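Local coordinates for putative uncharacterized protein (Mycobacterium avium, PDB 2Z6V), which probably transfers a sulfonate group from the donor PAPS to an acceptor, as sulfotransferases do, although its own substrate is not established, at residues Ile58-Asn63 with Thr210-Arg215; His255-Leu260 with Leu320-Arg325; Leu268-Arg273 with Glu329-Met334; Asn381-Asp386 with Ile408-Arg413. All coordinates share one frame; numbering follows the deposited sequence.

Interaction 1 of 4, residues Ile58-Asn63 with Thr210-Arg215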
# COMPACT_ATOMS: atom_id res chain seq x y z
N ILE A 58 -8.80 5.15 15.77
CA ILE A 58 -7.37 5.37 15.94
C ILE A 58 -7.11 6.30 17.12
O ILE A 58 -6.32 5.99 18.00
CB ILE A 58 -6.76 5.99 14.64
CG1 ILE A 58 -6.89 5.00 13.49
CG2 ILE A 58 -5.30 6.37 14.86
CD1 ILE A 58 -6.53 5.57 12.12
N VAL A 59 -7.79 7.45 17.12
CA VAL A 59 -7.64 8.45 18.17
C VAL A 59 -8.00 7.91 19.56
O VAL A 59 -7.28 8.16 20.53
CB VAL A 59 -8.52 9.68 17.88
CG1 VAL A 59 -8.44 10.66 19.04
CG2 VAL A 59 -8.05 10.34 16.60
N ASP A 60 -9.10 7.18 19.64
CA ASP A 60 -9.53 6.62 20.90
C ASP A 60 -8.45 5.74 21.51
O ASP A 60 -8.26 5.71 22.73
CB ASP A 60 -10.80 5.80 20.72
CG ASP A 60 -11.30 5.23 22.02
OD1 ASP A 60 -11.62 6.03 22.93
OD2 ASP A 60 -11.37 3.98 22.14
N GLU A 61 -7.73 5.02 20.65
CA GLU A 61 -6.69 4.12 21.10
C GLU A 61 -5.39 4.82 21.49
O GLU A 61 -4.79 4.48 22.50
CB GLU A 61 -6.41 3.05 20.05
CG GLU A 61 -5.76 1.80 20.63
CD GLU A 61 -5.77 0.63 19.67
OE1 GLU A 61 -6.74 0.50 18.90
OE2 GLU A 61 -4.81 -0.18 19.71
N VAL A 62 -4.95 5.80 20.70
CA VAL A 62 -3.71 6.49 21.05
C VAL A 62 -3.89 7.27 22.36
O VAL A 62 -2.92 7.53 23.07
CB VAL A 62 -3.24 7.46 19.93
CG1 VAL A 62 -3.04 6.70 18.64
CG2 VAL A 62 -4.23 8.59 19.75
N ASN A 63 -5.13 7.63 22.67
CA ASN A 63 -5.44 8.34 23.90
C ASN A 63 -5.49 7.37 25.07
O ASN A 63 -4.91 7.63 26.12
CB ASN A 63 -6.80 9.05 23.82
CG ASN A 63 -6.76 10.34 23.01
OD1 ASN A 63 -5.71 10.97 22.88
ND2 ASN A 63 -7.91 10.74 22.48
N THR A 210 -3.32 -3.02 19.47
CA THR A 210 -4.34 -4.05 19.38
C THR A 210 -4.76 -4.30 17.94
O THR A 210 -4.19 -3.75 17.00
CB THR A 210 -5.58 -3.67 20.19
OG1 THR A 210 -6.05 -2.39 19.75
CG2 THR A 210 -5.25 -3.62 21.68
N ASP A 211 -5.78 -5.14 17.77
CA ASP A 211 -6.27 -5.47 16.44
C ASP A 211 -7.71 -5.00 16.26
O ASP A 211 -8.39 -5.43 15.34
CB ASP A 211 -6.17 -6.98 16.20
CG ASP A 211 -7.20 -7.77 17.00
OD1 ASP A 211 -7.58 -7.33 18.10
OD2 ASP A 211 -7.62 -8.84 16.52
N ARG A 212 -8.18 -4.12 17.14
CA ARG A 212 -9.53 -3.62 17.01
C ARG A 212 -9.72 -2.90 15.68
O ARG A 212 -10.69 -3.16 14.96
CB ARG A 212 -9.89 -2.65 18.15
CG ARG A 212 -11.28 -2.05 17.98
CD ARG A 212 -11.68 -1.09 19.09
NE ARG A 212 -10.73 0.02 19.25
CZ ARG A 212 -11.03 1.20 19.79
NH1 ARG A 212 -12.27 1.44 20.21
NH2 ARG A 212 -10.10 2.13 19.90
N TYR A 213 -8.80 -2.00 15.34
CA TYR A 213 -8.92 -1.28 14.08
C TYR A 213 -8.93 -2.24 12.88
O TYR A 213 -9.74 -2.07 11.97
CB TYR A 213 -7.78 -0.27 13.91
CG TYR A 213 -7.83 0.47 12.60
CD1 TYR A 213 -8.70 1.54 12.40
CD2 TYR A 213 -7.07 0.03 11.51
CE1 TYR A 213 -8.83 2.15 11.15
CE2 TYR A 213 -7.19 0.63 10.26
CZ TYR A 213 -8.07 1.69 10.08
OH TYR A 213 -8.22 2.25 8.83
N ALA A 214 -8.05 -3.23 12.89
CA ALA A 214 -7.98 -4.19 11.80
C ALA A 214 -9.24 -5.06 11.66
O ALA A 214 -9.64 -5.42 10.56
CB ALA A 214 -6.75 -5.09 11.96
N ARG A 215 -9.87 -5.40 12.78
CA ARG A 215 -11.06 -6.23 12.73
C ARG A 215 -12.22 -5.41 12.22
O ARG A 215 -13.11 -5.93 11.54
CB ARG A 215 -11.38 -6.83 14.10
CG ARG A 215 -10.31 -7.80 14.62
CD ARG A 215 -10.74 -8.50 15.91
NE ARG A 215 -11.64 -9.62 15.66
CZ ARG A 215 -11.23 -10.87 15.40
NH1 ARG A 215 -9.93 -11.16 15.38
NH2 ARG A 215 -12.13 -11.82 15.15
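Glu-61 and Asp-60, consecutive on one helix, reach across to Thr-210 and Arg-212. Oxygen OE2 of Glu-61 takes two bonds from Thr-210. Thr-210 OG1 gives one to Glu-61 OE2 at 2.5 Å from above the carboxylate plane, and Thr-210 N gives the other to Glu-61 OE2 at 3.2 Å, nearly along the C-O axis. This double grip ties the carboxylate to both backbone and side chain of one residue. Arg-212 slides past Glu-61 in the opposite direction, and Arg-212 NH2 lies 3.8 Å from Glu-61 CB at the guanidinium edge. Arg-212 NH2 also reaches Asp-60 OD2 at 3.2 Å, on the lone pair facing away from the other oxygen, while NH1 adds a weak bond to that atom. A chain leaving with CG anti to the backbone N (chi1 176°) and bent at chi3 (57°) carries the guanidinium there; a long salt bridge to Glu-61 OE1 completes the network. Beside the charged groups, Ile-58 CG1 sits 4.1 Å from Tyr-213 CD1. Tyr-213 is positioned by its OH, which bonds to the backbone N of Gly-201. The contact joins helix 50-64 to the start of helix 212-219, with helix 70-96 packing against Ile-58.

Interaction 2 of 4, residues His255-Leu260 with Leu320-Arg325; sequences HIEALL and LRARER
Glu-257 and Arg-325 come from opposite directions off two helices, and almost all the polar chemistry of the contact rests on this pair. The axes of the short helical segments approach to 10.8 Å, at an angle of 48°. Nitrogen NH2 of Arg-325 faces both carboxylate oxygens. It gives OE2 of Glu-257 a hydrogen bond of 2.9 Å at an N-H...O angle of 155°; Glu-257 OE2 accepts through its syn lone pair and lies in the guanidinium plane of Arg-325. OE1 of Glu-257 is 2.6 Å from Arg-325 NH2 and counts as a salt bridge. One nitrogen thus faces both oxygens, with one hydrogen bond, to OE2, and with the planes of the two groups 54° apart this is not the flat, two-nitrogen pairing an arginine can make with a carboxylate. A bend at chi2 turns the end of Glu-257 toward the other helix, and Arg-325 is bent at chi3.

Apolar groups flank the ion pair. The methyl CB of Ala-322 lies 3.6 Å from Glu-257 OE2 and 3.8 Å from Ile-256 CG2, where the backbones come nearest. Leu-260 CD1 approaches Arg-325 NH2 at 4.1 Å. The other arginines of 320-325 turn elsewhere: Arg-321 pairs with Glu-324 and Glu-401, while Arg-323 NE meets Asp-328. Both helices lead into adjacent parallel strands, 267-272 and 331-335, and Ile-256 reaches Leu-268. Ile-256 and Ala-322 are buried whereas Arg-325 is exposed, so the chemistry implies a small apolar seam bordered by a surface ion pair, whose strength solvent would probably moderate.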
# COMPACT_ATOMS: atom_id res chain seq x y z
N HIS A 255 -10.09 -6.28 0.10
CA HIS A 255 -11.19 -5.43 -0.33
C HIS A 255 -11.53 -5.58 -1.81
O HIS A 255 -12.09 -4.66 -2.42
CB HIS A 255 -10.83 -3.96 -0.05
CG HIS A 255 -10.24 -3.73 1.31
ND1 HIS A 255 -10.88 -4.10 2.47
CD2 HIS A 255 -9.06 -3.18 1.68
CE1 HIS A 255 -10.12 -3.79 3.50
NE2 HIS A 255 -9.01 -3.23 3.06
N ILE A 256 -11.22 -6.74 -2.40
CA ILE A 256 -11.47 -6.93 -3.83
C ILE A 256 -12.90 -6.68 -4.29
O ILE A 256 -13.12 -6.27 -5.44
CB ILE A 256 -11.02 -8.34 -4.29
CG1 ILE A 256 -11.03 -8.39 -5.82
CG2 ILE A 256 -11.89 -9.41 -3.67
CD1 ILE A 256 -10.18 -9.50 -6.40
N GLU A 257 -13.88 -6.89 -3.42
CA GLU A 257 -15.27 -6.65 -3.78
C GLU A 257 -15.57 -5.16 -4.01
O GLU A 257 -16.28 -4.80 -4.95
CB GLU A 257 -16.21 -7.22 -2.72
CG GLU A 257 -16.29 -8.75 -2.68
CD GLU A 257 -16.37 -9.39 -4.07
OE1 GLU A 257 -16.87 -8.73 -5.00
OE2 GLU A 257 -15.93 -10.55 -4.23
N ALA A 258 -15.05 -4.29 -3.15
CA ALA A 258 -15.30 -2.86 -3.30
C ALA A 258 -14.51 -2.32 -4.49
O ALA A 258 -14.98 -1.42 -5.21
CB ALA A 258 -14.90 -2.12 -2.02
N LEU A 259 -13.31 -2.86 -4.70
CA LEU A 259 -12.47 -2.47 -5.82
C LEU A 259 -13.25 -2.70 -7.12
O LEU A 259 -13.42 -1.78 -7.93
CB LEU A 259 -11.18 -3.30 -5.80
CG LEU A 259 -10.07 -3.06 -6.84
CD1 LEU A 259 -8.83 -3.82 -6.42
CD2 LEU A 259 -10.52 -3.52 -8.21
N LEU A 260 -13.73 -3.93 -7.32
CA LEU A 260 -14.47 -4.28 -8.53
C LEU A 260 -15.67 -3.38 -8.76
O LEU A 260 -16.01 -3.05 -9.91
CB LEU A 260 -14.93 -5.74 -8.45
CG LEU A 260 -13.77 -6.70 -8.70
CD1 LEU A 260 -14.21 -8.13 -8.46
CD2 LEU A 260 -13.25 -6.50 -10.12
N LEU A 320 -9.83 -15.44 -3.44
CA LEU A 320 -10.18 -16.77 -3.93
C LEU A 320 -11.67 -16.86 -4.26
O LEU A 320 -12.06 -17.42 -5.29
CB LEU A 320 -9.79 -17.85 -2.91
CG LEU A 320 -8.34 -18.32 -3.06
CD1 LEU A 320 -7.89 -19.09 -1.82
CD2 LEU A 320 -8.21 -19.17 -4.31
N ARG A 321 -12.51 -16.30 -3.38
CA ARG A 321 -13.95 -16.31 -3.60
C ARG A 321 -14.31 -15.48 -4.83
O ARG A 321 -15.16 -15.89 -5.62
CB ARG A 321 -14.69 -15.74 -2.38
CG ARG A 321 -14.58 -16.59 -1.12
CD ARG A 321 -15.03 -18.04 -1.36
NE ARG A 321 -13.90 -18.96 -1.21
CZ ARG A 321 -13.51 -19.82 -2.15
NH1 ARG A 321 -14.15 -19.90 -3.30
NH2 ARG A 321 -12.47 -20.61 -1.92
N ALA A 322 -13.67 -14.32 -4.98
CA ALA A 322 -13.95 -13.44 -6.12
C ALA A 322 -13.57 -14.11 -7.43
O ALA A 322 -14.25 -13.94 -8.44
CB ALA A 322 -13.19 -12.14 -5.96
N ARG A 323 -12.48 -14.87 -7.40
CA ARG A 323 -11.98 -15.58 -8.57
C ARG A 323 -12.95 -16.70 -8.96
O ARG A 323 -13.20 -16.95 -10.14
CB ARG A 323 -10.59 -16.16 -8.27
CG ARG A 323 -10.07 -17.14 -9.30
CD ARG A 323 -8.64 -17.55 -8.96
NE ARG A 323 -8.11 -18.53 -9.91
CZ ARG A 323 -8.48 -19.81 -9.94
NH1 ARG A 323 -9.38 -20.26 -9.08
NH2 ARG A 323 -7.96 -20.63 -10.84
N GLU A 324 -13.49 -17.37 -7.96
CA GLU A 324 -14.43 -18.45 -8.21
C GLU A 324 -15.67 -17.90 -8.90
O GLU A 324 -16.26 -18.55 -9.77
CB GLU A 324 -14.82 -19.13 -6.89
CG GLU A 324 -15.89 -20.20 -7.04
CD GLU A 324 -16.11 -21.00 -5.77
OE1 GLU A 324 -16.34 -20.40 -4.70
OE2 GLU A 324 -16.06 -22.25 -5.85
N ARG A 325 -16.04 -16.67 -8.54
CA ARG A 325 -17.22 -16.04 -9.10
C ARG A 325 -17.04 -15.42 -10.48
O ARG A 325 -17.91 -15.60 -11.34
CB ARG A 325 -17.74 -14.98 -8.13
CG ARG A 325 -18.85 -14.12 -8.69
CD ARG A 325 -19.49 -13.27 -7.60
NE ARG A 325 -18.53 -12.37 -6.96
CZ ARG A 325 -18.09 -11.24 -7.51
NH1 ARG A 325 -18.53 -10.87 -8.71
NH2 ARG A 325 -17.20 -10.49 -6.86

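Interaction 3 of 4, residues Leu268-Arg273 with Glu329-Met334; sequences LIWAHR and ERFFHM
Leu-268 to Ala-271 pair in parallel with Phe-331 to Met-334, through one weak bond at the entry and four regular ones after it. Leu-268 N reaches Arg-330 O at 3.5 Å, beside the partly exposed Arg-330, whose NH2 turns to Ala-266 O. Phe-332 N then donates to Leu-268 O at 2.8 Å. Trp-270 bonds the same strand through both its N and its O: Trp-270 N donates to Phe-332 O at 2.8 Å, and Trp-270 O accepts from Met-334 N at 2.9 Å. His-272 adds its N-H to Met-334 O.

Against that partly exposed end, both faces are buried. On one, Met-334 extends with CG anti to the backbone N (chi1 -178°), then turns at chi3 to lay CE 3.5 Å from Ala-271 CB, while its CB rests on Ile-269 CG2. The opposite face is aromatic. Leu-268 CD1 runs alongside Phe-331, 3.6 Å from CE1, and Trp-270 meets that ring obliquely, centroids 5.5 Å apart and planes at 52°. Phe-406 adds an edge-to-face partner to Trp-270, and Tyr-402 OH bonds His-272 ND1. His-333 here is partly exposed.

Strand 331-335 is one edge strand, within this chain, of a five-stranded parallel sheet ordered 2-3-1-4-5; Ile-269 bonds strand 109-113. A mainly helical crossover without strands links the pair, a beta-alpha-beta connection consistent with the P-loop-like alpha/beta fold of sulfotransferases.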
# COMPACT_ATOMS: atom_id res chain seq x y z
N LEU A 268 -6.60 -7.43 -13.06
CA LEU A 268 -6.01 -7.89 -11.81
C LEU A 268 -4.79 -8.81 -11.89
O LEU A 268 -4.87 -9.94 -12.38
CB LEU A 268 -7.10 -8.57 -10.99
CG LEU A 268 -8.41 -7.78 -10.84
CD1 LEU A 268 -9.48 -8.67 -10.21
CD2 LEU A 268 -8.19 -6.53 -9.99
N ILE A 269 -3.67 -8.32 -11.39
CA ILE A 269 -2.44 -9.10 -11.35
C ILE A 269 -2.33 -9.62 -9.93
O ILE A 269 -2.12 -8.84 -9.01
CB ILE A 269 -1.19 -8.25 -11.65
CG1 ILE A 269 -1.28 -7.67 -13.06
CG2 ILE A 269 0.06 -9.10 -11.51
CD1 ILE A 269 -0.12 -6.77 -13.40
N TRP A 270 -2.50 -10.92 -9.75
CA TRP A 270 -2.41 -11.53 -8.43
C TRP A 270 -0.95 -11.95 -8.22
O TRP A 270 -0.41 -12.75 -8.99
CB TRP A 270 -3.33 -12.75 -8.38
CG TRP A 270 -3.59 -13.31 -7.01
CD1 TRP A 270 -2.78 -13.22 -5.92
CD2 TRP A 270 -4.72 -14.10 -6.61
NE1 TRP A 270 -3.32 -13.92 -4.86
CE2 TRP A 270 -4.52 -14.46 -5.25
CE3 TRP A 270 -5.88 -14.54 -7.26
CZ2 TRP A 270 -5.43 -15.24 -4.54
CZ3 TRP A 270 -6.80 -15.32 -6.54
CH2 TRP A 270 -6.57 -15.66 -5.20
N ALA A 271 -0.31 -11.40 -7.19
CA ALA A 271 1.09 -11.71 -6.88
C ALA A 271 1.17 -12.87 -5.89
O ALA A 271 0.54 -12.83 -4.84
CB ALA A 271 1.79 -10.49 -6.31
N HIS A 272 1.97 -13.88 -6.22
CA HIS A 272 2.11 -15.06 -5.36
C HIS A 272 3.50 -15.29 -4.81
O HIS A 272 4.51 -14.86 -5.38
CB HIS A 272 1.68 -16.31 -6.13
CG HIS A 272 0.28 -16.27 -6.65
ND1 HIS A 272 -0.82 -16.34 -5.82
CD2 HIS A 272 -0.20 -16.12 -7.90
CE1 HIS A 272 -1.92 -16.24 -6.54
NE2 HIS A 272 -1.57 -16.10 -7.81
N ARG A 273 3.55 -16.01 -3.69
CA ARG A 273 4.79 -16.36 -3.04
C ARG A 273 4.48 -17.32 -1.90
O ARG A 273 3.34 -17.39 -1.43
CB ARG A 273 5.50 -15.12 -2.49
CG ARG A 273 6.83 -15.45 -1.81
CD ARG A 273 7.64 -14.21 -1.47
NE ARG A 273 8.95 -14.57 -0.92
CZ ARG A 273 9.88 -13.70 -0.54
NH1 ARG A 273 9.66 -12.39 -0.64
NH2 ARG A 273 11.04 -14.13 -0.06
N GLU A 329 -9.62 -16.10 -15.65
CA GLU A 329 -9.17 -15.25 -16.74
C GLU A 329 -9.12 -13.74 -16.40
O GLU A 329 -8.49 -12.97 -17.11
CB GLU A 329 -10.04 -15.49 -17.98
CG GLU A 329 -11.45 -14.94 -17.89
CD GLU A 329 -12.36 -15.44 -19.02
OE1 GLU A 329 -11.84 -15.87 -20.07
OE2 GLU A 329 -13.59 -15.38 -18.85
N ARG A 330 -9.78 -13.34 -15.32
CA ARG A 330 -9.77 -11.93 -14.92
C ARG A 330 -8.47 -11.58 -14.19
O ARG A 330 -8.22 -10.42 -13.86
CB ARG A 330 -10.97 -11.63 -14.01
CG ARG A 330 -12.33 -11.57 -14.70
CD ARG A 330 -12.38 -10.46 -15.75
NE ARG A 330 -12.04 -9.14 -15.22
CZ ARG A 330 -12.80 -8.45 -14.36
NH1 ARG A 330 -13.95 -8.94 -13.92
NH2 ARG A 330 -12.39 -7.25 -13.95
N PHE A 331 -7.65 -12.59 -13.96
CA PHE A 331 -6.39 -12.42 -13.25
C PHE A 331 -5.16 -12.85 -14.04
O PHE A 331 -5.26 -13.64 -14.99
CB PHE A 331 -6.38 -13.24 -11.96
CG PHE A 331 -7.49 -12.92 -11.01
CD1 PHE A 331 -7.27 -12.07 -9.93
CD2 PHE A 331 -8.74 -13.50 -11.17
CE1 PHE A 331 -8.29 -11.80 -9.02
CE2 PHE A 331 -9.77 -13.24 -10.27
CZ PHE A 331 -9.55 -12.38 -9.19
N PHE A 332 -4.01 -12.31 -13.65
CA PHE A 332 -2.74 -12.71 -14.24
C PHE A 332 -1.98 -13.18 -13.01
O PHE A 332 -1.98 -12.49 -11.99
CB PHE A 332 -1.97 -11.55 -14.87
CG PHE A 332 -0.65 -11.99 -15.42
CD1 PHE A 332 -0.55 -12.50 -16.71
CD2 PHE A 332 0.48 -12.02 -14.61
CE1 PHE A 332 0.64 -13.06 -17.18
CE2 PHE A 332 1.68 -12.58 -15.06
CZ PHE A 332 1.76 -13.10 -16.34
N HIS A 333 -1.34 -14.33 -13.07
CA HIS A 333 -0.63 -14.80 -11.89
C HIS A 333 0.86 -14.61 -11.96
O HIS A 333 1.56 -15.22 -12.76
CB HIS A 333 -1.00 -16.25 -11.59
CG HIS A 333 -2.44 -16.42 -11.26
ND1 HIS A 333 -3.32 -17.09 -12.09
CD2 HIS A 333 -3.19 -15.92 -10.25
CE1 HIS A 333 -4.54 -16.99 -11.60
NE2 HIS A 333 -4.49 -16.28 -10.49
N MET A 334 1.33 -13.73 -11.08
CA MET A 334 2.74 -13.42 -11.01
C MET A 334 3.35 -14.13 -9.80
O MET A 334 3.01 -13.83 -8.65
CB MET A 334 2.90 -11.91 -10.89
CG MET A 334 4.32 -11.42 -10.84
SD MET A 334 4.27 -9.65 -10.70
CE MET A 334 3.86 -9.45 -8.95

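Interaction 4 of 4, residues Asn381-Asp386 with Ile408-Arg413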
# COMPACT_ATOMS: atom_id res chain seq x y z
N ASN A 381 15.42 -21.16 2.89
CA ASN A 381 15.91 -21.04 4.25
C ASN A 381 14.76 -21.40 5.18
O ASN A 381 13.61 -21.48 4.74
CB ASN A 381 16.36 -19.61 4.54
CG ASN A 381 17.23 -19.04 3.44
OD1 ASN A 381 16.72 -18.59 2.41
ND2 ASN A 381 18.54 -19.06 3.64
N ALA A 382 15.05 -21.63 6.45
CA ALA A 382 14.00 -21.96 7.40
C ALA A 382 13.19 -20.70 7.64
O ALA A 382 13.74 -19.65 7.97
CB ALA A 382 14.61 -22.46 8.70
N TYR A 383 11.87 -20.79 7.47
CA TYR A 383 11.01 -19.64 7.68
C TYR A 383 11.09 -19.27 9.15
O TYR A 383 11.42 -18.15 9.54
CB TYR A 383 9.54 -19.96 7.40
CG TYR A 383 9.24 -20.89 6.25
CD1 TYR A 383 8.82 -22.20 6.49
CD2 TYR A 383 9.25 -20.43 4.94
CE1 TYR A 383 8.40 -23.01 5.45
CE2 TYR A 383 8.83 -21.24 3.90
CZ TYR A 383 8.41 -22.53 4.16
OH TYR A 383 7.96 -23.31 3.11
N ARG A 384 10.74 -20.27 9.95
CA ARG A 384 10.69 -20.17 11.39
C ARG A 384 9.86 -19.01 11.88
O ARG A 384 10.28 -17.85 11.94
CB ARG A 384 12.10 -20.18 11.98
CG ARG A 384 12.51 -21.62 12.35
CD ARG A 384 12.18 -22.61 11.21
NE ARG A 384 11.30 -23.71 11.61
CZ ARG A 384 9.99 -23.62 11.85
NH1 ARG A 384 9.36 -22.46 11.74
NH2 ARG A 384 9.30 -24.69 12.19
N LEU A 385 8.62 -19.37 12.21
CA LEU A 385 7.62 -18.47 12.71
C LEU A 385 7.63 -18.64 14.23
O LEU A 385 6.73 -18.18 14.93
CB LEU A 385 6.25 -18.85 12.13
CG LEU A 385 6.09 -19.28 10.66
CD1 LEU A 385 6.78 -18.30 9.73
CD2 LEU A 385 6.66 -20.67 10.46
N ASP A 386 8.66 -19.33 14.71
CA ASP A 386 8.84 -19.58 16.14
C ASP A 386 8.87 -18.25 16.86
O ASP A 386 8.22 -18.06 17.89
CB ASP A 386 10.17 -20.28 16.40
CG ASP A 386 10.21 -21.66 15.83
OD1 ASP A 386 11.27 -22.04 15.27
OD2 ASP A 386 9.19 -22.38 15.96
N ILE A 408 2.69 -22.78 -6.35
CA ILE A 408 3.72 -21.95 -5.75
C ILE A 408 4.95 -22.72 -5.29
O ILE A 408 4.84 -23.70 -4.54
CB ILE A 408 3.17 -21.15 -4.55
CG1 ILE A 408 2.04 -20.23 -5.02
CG2 ILE A 408 4.30 -20.35 -3.89
CD1 ILE A 408 1.40 -19.43 -3.92
N GLU A 409 6.11 -22.26 -5.73
CA GLU A 409 7.39 -22.89 -5.39
C GLU A 409 7.80 -22.44 -3.98
O GLU A 409 8.15 -21.29 -3.76
CB GLU A 409 8.44 -22.46 -6.42
CG GLU A 409 9.73 -23.25 -6.40
CD GLU A 409 10.50 -23.09 -7.70
OE1 GLU A 409 9.93 -23.40 -8.77
OE2 GLU A 409 11.67 -22.66 -7.65
N LEU A 410 7.76 -23.37 -3.03
CA LEU A 410 8.11 -23.04 -1.65
C LEU A 410 9.60 -22.82 -1.40
O LEU A 410 10.45 -23.35 -2.11
CB LEU A 410 7.59 -24.12 -0.72
CG LEU A 410 6.07 -24.33 -0.76
CD1 LEU A 410 5.68 -25.39 0.26
CD2 LEU A 410 5.35 -23.02 -0.46
N GLU A 411 9.89 -22.02 -0.38
CA GLU A 411 11.27 -21.69 0.01
C GLU A 411 11.53 -22.21 1.43
O GLU A 411 12.32 -21.64 2.17
CB GLU A 411 11.45 -20.17 0.00
CG GLU A 411 11.01 -19.47 -1.27
CD GLU A 411 10.84 -17.97 -1.08
OE1 GLU A 411 9.87 -17.55 -0.40
OE2 GLU A 411 11.67 -17.19 -1.60
N GLY A 412 10.87 -23.31 1.78
CA GLY A 412 11.01 -23.87 3.12
C GLY A 412 12.24 -24.67 3.49
O GLY A 412 13.13 -24.90 2.68
N ARG A 413 12.25 -25.10 4.76
CA ARG A 413 13.32 -25.89 5.37
C ARG A 413 14.69 -25.83 4.68
O ARG A 413 15.11 -26.84 4.08
CB ARG A 413 12.87 -27.36 5.51
CG ARG A 413 11.92 -27.86 4.42
CD ARG A 413 12.56 -27.83 3.04
NE ARG A 413 13.66 -28.78 2.91
CZ ARG A 413 14.51 -28.81 1.88
NH1 ARG A 413 14.39 -27.93 0.89
NH2 ARG A 413 15.48 -29.71 1.84
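Tyr-383 lays the hydroxyl end of its ring against the backbone of Gly-412, with Tyr-383 OH 3.1 Å from Gly-412 CA and CE2 3.5 Å from the same atom. The approach is oblique, and it can be this direct because Gly-412 has no side chain in the way. With CG beside the backbone N (chi1 -37°), the ring swings from its own loop toward the facing chain, where Tyr-383 CE2 also comes 3.8 Å from Glu-411 C. Leu-410 CB stands 3.9 Å from Tyr-383 OH, roughly at right angles to Gly-412 CA.

The hydroxyl makes no hydrogen bond to Gly-412 N. Its partner is Asp-274 OD2, which also accepts from the backbone N of Glu-411. Asp-274 therefore fixes both sides of the contact at once, just ahead of helix 275-285. Neither segment is helix or strand: 381-386 belongs to the loop that precedes helix 392-405, and the tail that follows this helix contains 408-413. The contact thus brings together the chain on the two flanks of one helix and lies at the C-terminal end of the modelled chain, which stops at Arg-413.

A single hydrogen bond joins the two segments, from Asn-381 N to Glu-411 O at 3.2 Å with an N-H...O angle of 142°; the donor sits 33° out of the carbonyl plane. From there Asn-381 and Ala-382 direct their side chains away, and backbone faces backbone beside Arg-413. The carboxylate of Glu-411 is buried and occupied outside this pair of segments, OE1 forming a salt bridge with Arg-273 NE just after strand 267-272.

Interactions 2 and 3 form one unit. Their centres are 12 Å apart and their segments alternate along the chain, helix 256-262 leading into strand 267-272 and helix 301-326 into strand 331-335. Helix 301-326 lies on the aromatic face of the strand pair, so Arg-323 touches Phe-331 and Trp-270, and Leu-320 touches Trp-270. Interaction 4 follows later in the chain, about 22 Å from interaction 3 between centres, and meets it through a salt bridge and through Ile-408 packing on His-272; the C-terminal tail is thereby tied to the sheet. Interaction 1 comes first, about 32 Å from interaction 3 between centres and across the chain's centre, joining helix 50-64 to helix 212-219.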